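Local coordinates for protein cyclopropane mycolic acid synthase 1 (Mycobacterium tuberculosis, PDB 1KPH) that converts a double bond of mycolic acids into a cyclopropane ring, taking the methylene group from S-adenosyl-L-methionine, at residues L25-D28 / T32-C35; A121-F126 / H144-A149; A189-F194 / T267-M272. One frame throughout, in Å; residues are numbered along the deposited sequence.

In the fold
Contacts 1 and 2 both touch SAH, but at different parts of the molecule. Contact 1 (25-28 with 32-35) holds the amino-acid end, while contact 2 (121-126 with 144-149) holds the adenine. Their centres are about 25 Å apart, on opposite sides of the chain's centre. Contact 3 (189-194 with 267-272) belongs to the lipid side. It meets the decyl chains of 10A, whose ammonium head lies by Tyr33 of contact 1. The centres of contacts 1 and 3 are about 18 Å apart. Cys269, probably an active-site residue, has its side chain about 9 Å from that of Tyr33 and about 14 Å from SAH.

Contact 1 of 3, residues L25-D28 / T32-C35; sequences LFLD and TYSC. With SAH (S-adenosyl-L-homocysteine), chain F; 10A (didecyl-dimethyl-ammonium), chain G; CO3 (carbonate ion), chain E.
Tyr33 meets Phe26 and Leu27 in a buried contact of the loop between helix 20-23 and helix 45-57. The loop borders the cofactor site of a Rossmann-like methyltransferase fold. With CG anti to the backbone N (chi1 -162°), the tyrosine ring stands between Leu27 and Phe26 on one side and the ligand 10A on the other. Its CB lies 4.0 Å from Leu27 CD1. CG lies near Leu27 CD2 and C11 of 10A. Further out, CD1 of Tyr33 is touched by Leu27 CD2 at 3.5 Å, while CD2 and CE2 face C11. CE1 of Tyr33 meets Phe26 CE1 at 3.9 Å. CZ has Phe26 CZ on one side and C11 on the other. The two rings form an offset edge-to-face pair, with planes at 68° and the edge of Phe26 directed at the Tyr33 face. At the tip, Tyr33 OH passes near Phe26 CZ, but its hydrogen bonds go to Tyr265 OH and His15 NE2. On the other face, C11, a methyl of the quaternary ammonium head, sits 3.4 Å above the centre of the Tyr33 ring.

The backbone is also used for binding. Tyr33 N donates a nearly straight bond of 2.8 Å to OXT of SAH (171°), and Cys35 N donates to O1 of the carbonate ion. The two segments are joined by a weak bond of 3.4 Å from Thr32 N to Asp28 OD1. Asp28 OD2 is held by Thr30 OG1. One water completes the link: it accepts from Asp28 N and donates to Asp28 OD1 and to Thr32 O, the last at 2.8 Å.

Contact 2 of 3, residues A121-F126 / H144-A149; sequences AGWEQF and HERYDA. With SAH (S-adenosyl-L-homocysteine), chain F.
Trp123 and Glu124 reach across to Arg146 and Ala149, while the same turn grips the adenine of SAH. The turn starts at Gly122, whose CA lies 3.2 Å from adenine N1. Its O accepts a bond from Gln125 N, and its N donates to Gln125 OE1, so the turn is closed by backbone and side chain together.

Trp123 follows in a short 3-10 segment. Its N makes a weak bond of 3.3 Å to adenine N1. CG lies between the backbone N and the carbonyl carbon (chi1 51°), which carries the indole out toward helix 147-157. The far rim of the indole does the touching: CH2 is 3.8 Å from Ala149 CB, at the ring edge, and CZ2 is 4.0 Å from Arg146 CB, near the ring plane. Phe150 adds an edge-to-face ring contact and Phe142 another ring.

Glu124 comes next. Its chain bends at chi2 and lays the carboxylate over the Trp123 indole, with CD 3.5 Å above the ring plane. OE2 accepts from adenine N6 at 3.1 Å, and OE1 takes a second, weak bond from N6. OE1 also forms a salt bridge with Arg146 NH1 at 2.9 Å. That bond is bent and meets OE1 from above the carboxylate plane, though it lies in the guanidinium plane; the two flat groups are nearly perpendicular (85°). The Arg146 chain is extended from CG to NE, and its NH2 binds Lys6 O. Arg146 thus stands in the second shell and probably steadies the carboxylate that binds N6. This is the adenine-binding corner of a Rossmann-like AdoMet methyltransferase, formed by the loop after strand 116-119.

Contact 3 of 3, residues A189-F194 / T267-M272; sequences ARFLKF and TGCAEM. With 10A (didecyl-dimethyl-ammonium), chain G.
Phe191 of helix 186-199 packs on Gly268, Cys269 and Met272 of helix 256-275; both helices contribute to the wall of the lipid pocket. The short segments run closer to antiparallel than parallel, with axes 11.4 Å apart. No hydrogen bond crosses between the segments; one phenyl ring packs on the backbone and side chains of the other helix.

The conformation of Phe191 explains its reach. CG is anti to the backbone N (chi1 -171°), which drives the ring across to the other helix. CZ leads and comes to 3.4 Å from Gly268 CA. With no side chain on Gly268, the ring can press on the bare helix backbone here. CE2 lies 3.6 Å from the next backbone nitrogen, Cys269 N.

Two sulfurs also approach the ring, in different ways. Cys269 SG stands at its edge, 3.9 Å from Phe191 CE2, in a sulfur-aromatic contact. Met272 SD approaches obliquely, 5.3 Å from the Phe191 ring centroid, as a loose Met-aromatic contact. Its chain is less relaxed: chi1 is -116°, well away from a staggered value. The Met272 side chain also touches Phe188, a residue of the same helix as Phe191.

Leu192 follows Phe191 but turns to the ligand. Its CD2 meets the chain end C22 of 10A at 3.4 Å. Leu236 of helix 229-245 packs against Cys269. This cysteine, the likely active-site residue, lines the pocket of the didecyl chains. The same thiol that rests at the Phe191 edge also touches one of these chains, with SG of Cys269 3.6 Å from C19 of 10A.

Contact 1 of 3, residues L25-D28 / T32-C35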
loop_
_atom_site.group_PDB
_atom_site.type_symbol
_atom_site.label_atom_id
_atom_site.label_comp_id
_atom_site.label_asym_id
_atom_site.label_seq_id
_atom_site.Cartn_x
_atom_site.Cartn_y
_atom_site.Cartn_z
ATOM N N LEU A 25 -16.557 -3.576 -4.609
ATOM C CA LEU A 25 -17.380 -4.608 -3.976
ATOM C C LEU A 25 -16.809 -5.076 -2.649
ATOM O O LEU A 25 -17.528 -5.661 -1.840
ATOM C CB LEU A 25 -17.558 -5.839 -4.876
ATOM C CG LEU A 25 -18.482 -5.813 -6.102
ATOM C CD1 LEU A 25 -19.725 -4.988 -5.824
ATOM C CD2 LEU A 25 -17.753 -5.244 -7.268
ATOM N N PHE A 26 -15.523 -4.839 -2.407
ATOM C CA PHE A 26 -14.971 -5.283 -1.137
ATOM C C PHE A 26 -14.193 -4.259 -0.319
ATOM O O PHE A 26 -14.042 -4.435 0.884
ATOM C CB PHE A 26 -14.158 -6.579 -1.328
ATOM C CG PHE A 26 -12.871 -6.411 -2.089
ATOM C CD1 PHE A 26 -11.701 -6.022 -1.435
ATOM C CD2 PHE A 26 -12.810 -6.708 -3.448
ATOM C CE1 PHE A 26 -10.485 -5.938 -2.128
ATOM C CE2 PHE A 26 -11.599 -6.628 -4.147
ATOM C CZ PHE A 26 -10.438 -6.244 -3.485
ATOM N N LEU A 27 -13.723 -3.185 -0.950
ATOM C CA LEU A 27 -12.987 -2.142 -0.221
ATOM C C LEU A 27 -13.958 -1.175 0.449
ATOM O O LEU A 27 -15.127 -1.100 0.071
ATOM C CB LEU A 27 -12.096 -1.343 -1.172
ATOM C CG LEU A 27 -10.992 -2.096 -1.912
ATOM C CD1 LEU A 27 -10.218 -1.112 -2.782
ATOM C CD2 LEU A 27 -10.072 -2.779 -0.909
ATOM N N ASP A 28 -13.478 -0.424 1.436
ATOM C CA ASP A 28 -14.345 0.538 2.103
ATOM C C ASP A 28 -14.546 1.705 1.138
ATOM O O ASP A 28 -13.824 1.836 0.142
ATOM C CB ASP A 28 -13.719 1.033 3.417
ATOM C CG ASP A 28 -12.628 2.063 3.195
ATOM O OD1 ASP A 28 -11.493 1.672 2.840
ATOM O OD2 ASP A 28 -12.916 3.268 3.366
ATOM N N THR A 32 -9.551 2.518 0.227
ATOM C CA THR A 32 -8.210 2.296 0.755
ATOM C C THR A 32 -7.925 0.804 0.575
ATOM O O THR A 32 -8.723 -0.051 0.969
ATOM C CB THR A 32 -8.117 2.687 2.246
ATOM O OG1 THR A 32 -8.353 4.096 2.381
ATOM C CG2 THR A 32 -6.734 2.365 2.801
ATOM N N TYR A 33 -6.781 0.496 -0.022
ATOM C CA TYR A 33 -6.419 -0.888 -0.309
ATOM C C TYR A 33 -5.102 -1.239 0.383
ATOM O O TYR A 33 -4.075 -1.440 -0.264
ATOM C CB TYR A 33 -6.314 -1.039 -1.833
ATOM C CG TYR A 33 -6.368 -2.448 -2.392
ATOM C CD1 TYR A 33 -6.709 -3.540 -1.595
ATOM C CD2 TYR A 33 -6.089 -2.679 -3.740
ATOM C CE1 TYR A 33 -6.772 -4.833 -2.129
ATOM C CE2 TYR A 33 -6.149 -3.965 -4.282
ATOM C CZ TYR A 33 -6.490 -5.035 -3.471
ATOM O OH TYR A 33 -6.545 -6.306 -4.006
ATOM N N SER A 34 -5.156 -1.303 1.709
ATOM C CA SER A 34 -4.004 -1.610 2.542
ATOM C C SER A 34 -4.502 -1.893 3.959
ATOM O O SER A 34 -5.675 -1.674 4.258
ATOM C CB SER A 34 -3.023 -0.432 2.540
ATOM O OG SER A 34 -3.687 0.800 2.804
ATOM N N CYS A 35 -3.613 -2.375 4.824
ATOM C CA CYS A 35 -3.969 -2.709 6.199
ATOM C C CYS A 35 -4.574 -1.561 7.000
ATOM O O CYS A 35 -3.974 -0.492 7.127
ATOM C CB CYS A 35 -2.739 -3.233 6.946
ATOM S SG CYS A 35 -3.096 -3.871 8.606
HETATM N N SAH F . -1.465 3.481 -1.155
HETATM C CA SAH F . -2.828 3.144 -1.564
HETATM C CB SAH F . -2.836 2.066 -2.669
HETATM C CG SAH F . -1.987 0.791 -2.466
HETATM C C SAH F . -3.660 2.653 -0.367
HETATM O OXT SAH F . -4.885 2.499 -0.518
HETATM C "C5'" SAH F . -0.480 -0.205 -4.620
HETATM C "C4'" SAH F . -0.333 1.147 -5.306
HETATM O "O4'" SAH F . 1.051 1.498 -5.578
HETATM C "C3'" SAH F . -1.068 1.223 -6.642
HETATM O "O3'" SAH F . -1.773 2.490 -6.720
HETATM C "C2'" SAH F . 0.039 1.120 -7.663
HETATM O "O2'" SAH F . -0.320 1.706 -8.916
HETATM C "C1'" SAH F . 1.164 1.825 -6.985
HETATM N N9 SAH F . 2.485 1.466 -7.509
HETATM C C8 SAH F . 3.065 0.252 -7.714
HETATM N N7 SAH F . 4.269 0.247 -8.194
HETATM C C5 SAH F . 4.529 1.611 -8.325
HETATM C C6 SAH F . 5.745 2.427 -8.823
HETATM N N6 SAH F . 6.880 1.859 -9.258
HETATM N N1 SAH F . 5.618 3.795 -8.802
HETATM C C2 SAH F . 4.462 4.358 -8.356
HETATM N N3 SAH F . 3.340 3.751 -7.899
HETATM C C4 SAH F . 3.446 2.368 -7.911
HETATM C C1 10A G . 5.984 -13.560 -1.923
HETATM C C2 10A G . 5.427 -12.690 -3.055
HETATM C C3 10A G . 4.632 -11.516 -2.474
HETATM C C4 10A G . 3.996 -10.567 -3.501
HETATM C C5 10A G . 3.250 -9.481 -2.713
HETATM C C6 10A G . 2.478 -8.456 -3.557
HETATM C C7 10A G . 1.799 -7.533 -2.534
HETATM C C8 10A G . 0.827 -6.508 -3.126
HETATM C C9 10A G . 0.193 -5.725 -1.956
HETATM C C10 10A G . -0.941 -4.836 -2.467
HETATM N N1 10A G . -1.909 -4.108 -1.519
HETATM C C11 10A G . -2.931 -3.428 -2.408
HETATM C C12 10A G . -1.210 -3.016 -0.749
HETATM C C13 10A G . -2.624 -4.971 -0.468
HETATM C C14 10A G . -3.483 -6.220 -0.841
HETATM C C15 10A G . -3.838 -7.185 0.316
HETATM C C16 10A G . -2.699 -7.913 1.067
HETATM C C17 10A G . -1.916 -8.909 0.189
HETATM C C18 10A G . -0.810 -9.645 0.956
HETATM C C19 10A G . -0.080 -10.627 0.030
HETATM C C20 10A G . 0.986 -11.389 0.833
HETATM C C21 10A G . 1.718 -12.414 -0.037
HETATM C C22 10A G . 2.740 -13.147 0.832
HETATM C C CO3 E . -0.189 -3.011 3.054
HETATM O O1 CO3 E . -0.876 -2.570 4.312
HETATM O O2 CO3 E . -0.799 -3.884 2.216
HETATM O O3 CO3 E . 1.056 -2.537 2.756
HETATM O O HOH W 1 -10.735 -0.891 2.684
#

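Contact 2 of 3, residues A121-F126 / H144-A149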
loop_
_atom_site.group_PDB
_atom_site.type_symbol
_atom_site.label_atom_id
_atom_site.label_comp_id
_atom_site.label_asym_id
_atom_site.label_seq_id
_atom_site.Cartn_x
_atom_site.Cartn_y
_atom_site.Cartn_z
ATOM N N ALA A 121 2.437 7.747 -13.548
ATOM C CA ALA A 121 3.864 7.498 -13.688
ATOM C C ALA A 121 4.408 6.859 -12.420
ATOM O O ALA A 121 3.767 6.903 -11.370
ATOM C CB ALA A 121 4.590 8.804 -13.955
ATOM N N GLY A 122 5.591 6.263 -12.520
ATOM C CA GLY A 122 6.198 5.637 -11.359
ATOM C C GLY A 122 7.232 6.565 -10.756
ATOM O O GLY A 122 7.636 7.539 -11.395
ATOM N N TRP A 123 7.660 6.291 -9.527
ATOM C CA TRP A 123 8.668 7.137 -8.901
ATOM C C TRP A 123 9.912 7.136 -9.784
ATOM O O TRP A 123 10.749 8.032 -9.695
ATOM C CB TRP A 123 9.033 6.624 -7.504
ATOM C CG TRP A 123 9.396 5.171 -7.466
ATOM C CD1 TRP A 123 8.557 4.123 -7.221
ATOM C CD2 TRP A 123 10.692 4.603 -7.693
ATOM N NE1 TRP A 123 9.247 2.936 -7.280
ATOM C CE2 TRP A 123 10.561 3.200 -7.569
ATOM C CE3 TRP A 123 11.952 5.140 -7.990
ATOM C CZ2 TRP A 123 11.643 2.327 -7.731
ATOM C CZ3 TRP A 123 13.030 4.270 -8.152
ATOM C CH2 TRP A 123 12.866 2.879 -8.021
ATOM N N GLU A 124 10.020 6.117 -10.635
ATOM C CA GLU A 124 11.151 5.980 -11.546
ATOM C C GLU A 124 11.179 7.118 -12.561
ATOM O O GLU A 124 12.214 7.393 -13.163
ATOM C CB GLU A 124 11.079 4.652 -12.309
ATOM C CG GLU A 124 11.177 3.383 -11.463
ATOM C CD GLU A 124 9.824 2.853 -11.015
ATOM O OE1 GLU A 124 9.730 1.640 -10.738
ATOM O OE2 GLU A 124 8.857 3.645 -10.932
ATOM N N GLN A 125 10.034 7.770 -12.747
ATOM C CA GLN A 125 9.911 8.868 -13.698
ATOM C C GLN A 125 9.605 10.191 -13.001
ATOM O O GLN A 125 9.236 11.172 -13.651
ATOM C CB GLN A 125 8.799 8.559 -14.698
ATOM C CG GLN A 125 8.952 7.221 -15.397
ATOM C CD GLN A 125 7.708 6.822 -16.164
ATOM O OE1 GLN A 125 6.618 6.744 -15.597
ATOM N NE2 GLN A 125 7.864 6.564 -17.458
ATOM N N PHE A 126 9.752 10.212 -11.678
ATOM C CA PHE A 126 9.486 11.419 -10.900
ATOM C C PHE A 126 10.751 11.900 -10.203
ATOM O O PHE A 126 11.324 11.188 -9.382
ATOM C CB PHE A 126 8.406 11.154 -9.844
ATOM C CG PHE A 126 8.039 12.368 -9.039
ATOM C CD1 PHE A 126 7.108 13.285 -9.520
ATOM C CD2 PHE A 126 8.645 12.613 -7.812
ATOM C CE1 PHE A 126 6.786 14.430 -8.787
ATOM C CE2 PHE A 126 8.330 13.754 -7.074
ATOM C CZ PHE A 126 7.400 14.663 -7.563
ATOM N N HIS A 144 12.878 -6.308 -5.285
ATOM C CA HIS A 144 14.140 -6.180 -4.552
ATOM C C HIS A 144 15.199 -5.426 -5.358
ATOM O O HIS A 144 16.000 -4.673 -4.803
ATOM C CB HIS A 144 14.702 -7.564 -4.200
ATOM C CG HIS A 144 13.887 -8.327 -3.201
ATOM N ND1 HIS A 144 14.285 -9.549 -2.700
ATOM C CD2 HIS A 144 12.705 -8.045 -2.604
ATOM C CE1 HIS A 144 13.383 -9.984 -1.837
ATOM N NE2 HIS A 144 12.414 -9.091 -1.762
ATOM N N GLU A 145 15.195 -5.645 -6.669
ATOM C CA GLU A 145 16.160 -5.028 -7.569
ATOM C C GLU A 145 16.104 -3.507 -7.644
ATOM O O GLU A 145 17.083 -2.875 -8.042
ATOM C CB GLU A 145 16.000 -5.597 -8.981
ATOM C CG GLU A 145 14.594 -5.478 -9.541
ATOM C CD GLU A 145 13.705 -6.649 -9.156
ATOM O OE1 GLU A 145 13.699 -7.042 -7.968
ATOM O OE2 GLU A 145 13.003 -7.171 -10.048
ATOM N N ARG A 146 14.975 -2.913 -7.266
ATOM C CA ARG A 146 14.855 -1.464 -7.328
ATOM C C ARG A 146 14.770 -0.763 -5.976
ATOM O O ARG A 146 14.673 0.464 -5.923
ATOM C CB ARG A 146 13.647 -1.072 -8.181
ATOM C CG ARG A 146 13.756 -1.525 -9.627
ATOM C CD ARG A 146 12.678 -0.907 -10.500
ATOM N NE ARG A 146 12.767 -1.397 -11.871
ATOM C CZ ARG A 146 11.969 -1.016 -12.861
ATOM N NH1 ARG A 146 11.006 -0.126 -12.643
ATOM N NH2 ARG A 146 12.131 -1.532 -14.072
ATOM N N TYR A 147 14.817 -1.533 -4.891
ATOM C CA TYR A 147 14.740 -0.953 -3.551
ATOM C C TYR A 147 15.776 0.139 -3.329
ATOM O O TYR A 147 15.450 1.229 -2.873
ATOM C CB TYR A 147 14.924 -2.035 -2.485
ATOM C CG TYR A 147 13.767 -3.002 -2.342
ATOM C CD1 TYR A 147 13.867 -4.100 -1.487
ATOM C CD2 TYR A 147 12.573 -2.822 -3.047
ATOM C CE1 TYR A 147 12.816 -4.996 -1.334
ATOM C CE2 TYR A 147 11.509 -3.719 -2.901
ATOM C CZ TYR A 147 11.642 -4.804 -2.040
ATOM O OH TYR A 147 10.611 -5.701 -1.875
ATOM N N ASP A 148 17.028 -0.159 -3.649
ATOM C CA ASP A 148 18.104 0.804 -3.469
ATOM C C ASP A 148 17.855 2.090 -4.255
ATOM O O ASP A 148 18.092 3.189 -3.753
ATOM C CB ASP A 148 19.437 0.177 -3.890
ATOM C CG ASP A 148 20.615 1.087 -3.622
ATOM O OD1 ASP A 148 21.034 1.819 -4.546
ATOM O OD2 ASP A 148 21.110 1.078 -2.478
ATOM N N ALA A 149 17.373 1.949 -5.485
ATOM C CA ALA A 149 17.098 3.111 -6.323
ATOM C C ALA A 149 15.991 3.956 -5.705
ATOM O O ALA A 149 16.058 5.187 -5.710
ATOM C CB ALA A 149 16.695 2.666 -7.721
HETATM N N SAH F . -1.465 3.481 -1.155
HETATM C CA SAH F . -2.828 3.144 -1.564
HETATM C CB SAH F . -2.836 2.066 -2.669
HETATM C CG SAH F . -1.987 0.791 -2.466
HETATM C C SAH F . -3.660 2.653 -0.367
HETATM O OXT SAH F . -4.885 2.499 -0.518
HETATM C "C5'" SAH F . -0.480 -0.205 -4.620
HETATM C "C4'" SAH F . -0.333 1.147 -5.306
HETATM O "O4'" SAH F . 1.051 1.498 -5.578
HETATM C "C3'" SAH F . -1.068 1.223 -6.642
HETATM O "O3'" SAH F . -1.773 2.490 -6.720
HETATM C "C2'" SAH F . 0.039 1.120 -7.663
HETATM O "O2'" SAH F . -0.320 1.706 -8.916
HETATM C "C1'" SAH F . 1.164 1.825 -6.985
HETATM N N9 SAH F . 2.485 1.466 -7.509
HETATM C C8 SAH F . 3.065 0.252 -7.714
HETATM N N7 SAH F . 4.269 0.247 -8.194
HETATM C C5 SAH F . 4.529 1.611 -8.325
HETATM C C6 SAH F . 5.745 2.427 -8.823
HETATM N N6 SAH F . 6.880 1.859 -9.258
HETATM N N1 SAH F . 5.618 3.795 -8.802
HETATM C C2 SAH F . 4.462 4.358 -8.356
HETATM N N3 SAH F . 3.340 3.751 -7.899
HETATM C C4 SAH F . 3.446 2.368 -7.911
#

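Contact 3 of 3, residues A189-F194 / T267-M272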
loop_
_atom_site.group_PDB
_atom_site.type_symbol
_atom_site.label_atom_id
_atom_site.label_comp_id
_atom_site.label_asym_id
_atom_site.label_seq_id
_atom_site.Cartn_x
_atom_site.Cartn_y
_atom_site.Cartn_z
ATOM N N ALA A 189 4.690 -21.466 0.644
ATOM C CA ALA A 189 5.395 -21.253 -0.616
ATOM C C ALA A 189 4.468 -21.459 -1.808
ATOM O O ALA A 189 4.532 -20.723 -2.789
ATOM C CB ALA A 189 6.587 -22.197 -0.711
ATOM N N ARG A 190 3.608 -22.467 -1.719
ATOM C CA ARG A 190 2.664 -22.771 -2.788
ATOM C C ARG A 190 1.646 -21.642 -2.951
ATOM O O ARG A 190 1.190 -21.363 -4.062
ATOM C CB ARG A 190 1.962 -24.098 -2.486
ATOM C CG ARG A 190 0.853 -24.485 -3.445
ATOM C CD ARG A 190 0.883 -25.988 -3.737
ATOM N NE ARG A 190 1.210 -26.793 -2.560
ATOM C CZ ARG A 190 0.448 -26.892 -1.474
ATOM N NH1 ARG A 190 -0.703 -26.238 -1.402
ATOM N NH2 ARG A 190 0.843 -27.645 -0.455
ATOM N N PHE A 191 1.303 -20.990 -1.842
ATOM C CA PHE A 191 0.348 -19.886 -1.866
ATOM C C PHE A 191 1.012 -18.625 -2.415
ATOM O O PHE A 191 0.377 -17.840 -3.118
ATOM C CB PHE A 191 -0.191 -19.610 -0.459
ATOM C CG PHE A 191 -1.339 -18.634 -0.429
ATOM C CD1 PHE A 191 -2.564 -18.962 -1.008
ATOM C CD2 PHE A 191 -1.199 -17.390 0.185
ATOM C CE1 PHE A 191 -3.640 -18.062 -0.975
ATOM C CE2 PHE A 191 -2.267 -16.483 0.223
ATOM C CZ PHE A 191 -3.487 -16.822 -0.357
ATOM N N LEU A 192 2.288 -18.433 -2.086
ATOM C CA LEU A 192 3.038 -17.273 -2.564
ATOM C C LEU A 192 3.128 -17.327 -4.081
ATOM O O LEU A 192 3.054 -16.301 -4.759
ATOM C CB LEU A 192 4.458 -17.264 -1.998
ATOM C CG LEU A 192 4.655 -17.317 -0.484
ATOM C CD1 LEU A 192 6.132 -17.098 -0.169
ATOM C CD2 LEU A 192 3.808 -16.261 0.187
ATOM N N LYS A 193 3.316 -18.534 -4.604
ATOM C CA LYS A 193 3.406 -18.745 -6.043
ATOM C C LYS A 193 2.075 -18.327 -6.658
ATOM O O LYS A 193 2.031 -17.619 -7.666
ATOM C CB LYS A 193 3.707 -20.222 -6.334
ATOM C CG LYS A 193 3.777 -20.599 -7.810
ATOM C CD LYS A 193 2.410 -20.995 -8.356
ATOM C CE LYS A 193 2.510 -21.398 -9.821
ATOM N NZ LYS A 193 1.231 -21.953 -10.347
ATOM N N PHE A 194 0.988 -18.761 -6.028
ATOM C CA PHE A 194 -0.350 -18.427 -6.491
ATOM C C PHE A 194 -0.573 -16.911 -6.550
ATOM O O PHE A 194 -1.122 -16.387 -7.525
ATOM C CB PHE A 194 -1.394 -19.046 -5.563
ATOM C CG PHE A 194 -2.749 -18.423 -5.691
ATOM C CD1 PHE A 194 -3.485 -18.561 -6.866
ATOM C CD2 PHE A 194 -3.281 -17.668 -4.649
ATOM C CE1 PHE A 194 -4.730 -17.960 -7.003
ATOM C CE2 PHE A 194 -4.528 -17.061 -4.777
ATOM C CZ PHE A 194 -5.253 -17.207 -5.956
ATOM N N THR A 267 -8.994 -14.526 1.528
ATOM C CA THR A 267 -9.043 -15.418 2.681
ATOM C C THR A 267 -7.678 -16.019 3.015
ATOM O O THR A 267 -7.283 -16.074 4.182
ATOM C CB THR A 267 -10.054 -16.560 2.457
ATOM O OG1 THR A 267 -9.594 -17.410 1.402
ATOM C CG2 THR A 267 -11.421 -15.992 2.081
ATOM N N GLY A 268 -6.958 -16.463 1.988
ATOM C CA GLY A 268 -5.645 -17.053 2.206
ATOM C C GLY A 268 -4.689 -16.127 2.938
ATOM O O GLY A 268 -4.037 -16.524 3.909
ATOM N N CYS A 269 -4.604 -14.888 2.471
ATOM C CA CYS A 269 -3.731 -13.898 3.087
ATOM C C CYS A 269 -4.110 -13.658 4.545
ATOM O O CYS A 269 -3.241 -13.485 5.399
ATOM C CB CYS A 269 -3.799 -12.581 2.308
ATOM S SG CYS A 269 -2.993 -12.649 0.694
ATOM N N ALA A 270 -5.412 -13.654 4.823
ATOM C CA ALA A 270 -5.907 -13.434 6.174
ATOM C C ALA A 270 -5.320 -14.458 7.145
ATOM O O ALA A 270 -4.921 -14.114 8.261
ATOM C CB ALA A 270 -7.435 -13.503 6.187
ATOM N N GLU A 271 -5.268 -15.717 6.723
ATOM C CA GLU A 271 -4.721 -16.769 7.574
ATOM C C GLU A 271 -3.212 -16.610 7.705
ATOM O O GLU A 271 -2.644 -16.846 8.772
ATOM C CB GLU A 271 -5.047 -18.147 7.000
ATOM C CG GLU A 271 -6.532 -18.448 6.945
ATOM C CD GLU A 271 -7.196 -18.406 8.315
ATOM O OE1 GLU A 271 -8.445 -18.441 8.368
ATOM O OE2 GLU A 271 -6.475 -18.342 9.334
ATOM N N MET A 272 -2.567 -16.202 6.615
ATOM C CA MET A 272 -1.127 -16.007 6.621
ATOM C C MET A 272 -0.733 -14.981 7.681
ATOM O O MET A 272 0.288 -15.137 8.353
ATOM C CB MET A 272 -0.650 -15.553 5.241
ATOM C CG MET A 272 0.286 -16.537 4.553
ATOM S SD MET A 272 -0.375 -18.223 4.482
ATOM C CE MET A 272 0.400 -18.966 5.922
HETATM C C1 10A G . 5.984 -13.560 -1.923
HETATM C C2 10A G . 5.427 -12.690 -3.055
HETATM C C3 10A G . 4.632 -11.516 -2.474
HETATM C C4 10A G . 3.996 -10.567 -3.501
HETATM C C5 10A G . 3.250 -9.481 -2.713
HETATM C C6 10A G . 2.478 -8.456 -3.557
HETATM C C7 10A G . 1.799 -7.533 -2.534
HETATM C C8 10A G . 0.827 -6.508 -3.126
HETATM C C9 10A G . 0.193 -5.725 -1.956
HETATM C C10 10A G . -0.941 -4.836 -2.467
HETATM N N1 10A G . -1.909 -4.108 -1.519
HETATM C C11 10A G . -2.931 -3.428 -2.408
HETATM C C12 10A G . -1.210 -3.016 -0.749
HETATM C C13 10A G . -2.624 -4.971 -0.468
HETATM C C14 10A G . -3.483 -6.220 -0.841
HETATM C C15 10A G . -3.838 -7.185 0.316
HETATM C C16 10A G . -2.699 -7.913 1.067
HETATM C C17 10A G . -1.916 -8.909 0.189
HETATM C C18 10A G . -0.810 -9.645 0.956
HETATM C C19 10A G . -0.080 -10.627 0.030
HETATM C C20 10A G . 0.986 -11.389 0.833
HETATM C C21 10A G . 1.718 -12.414 -0.037
HETATM C C22 10A G . 2.740 -13.147 0.832
#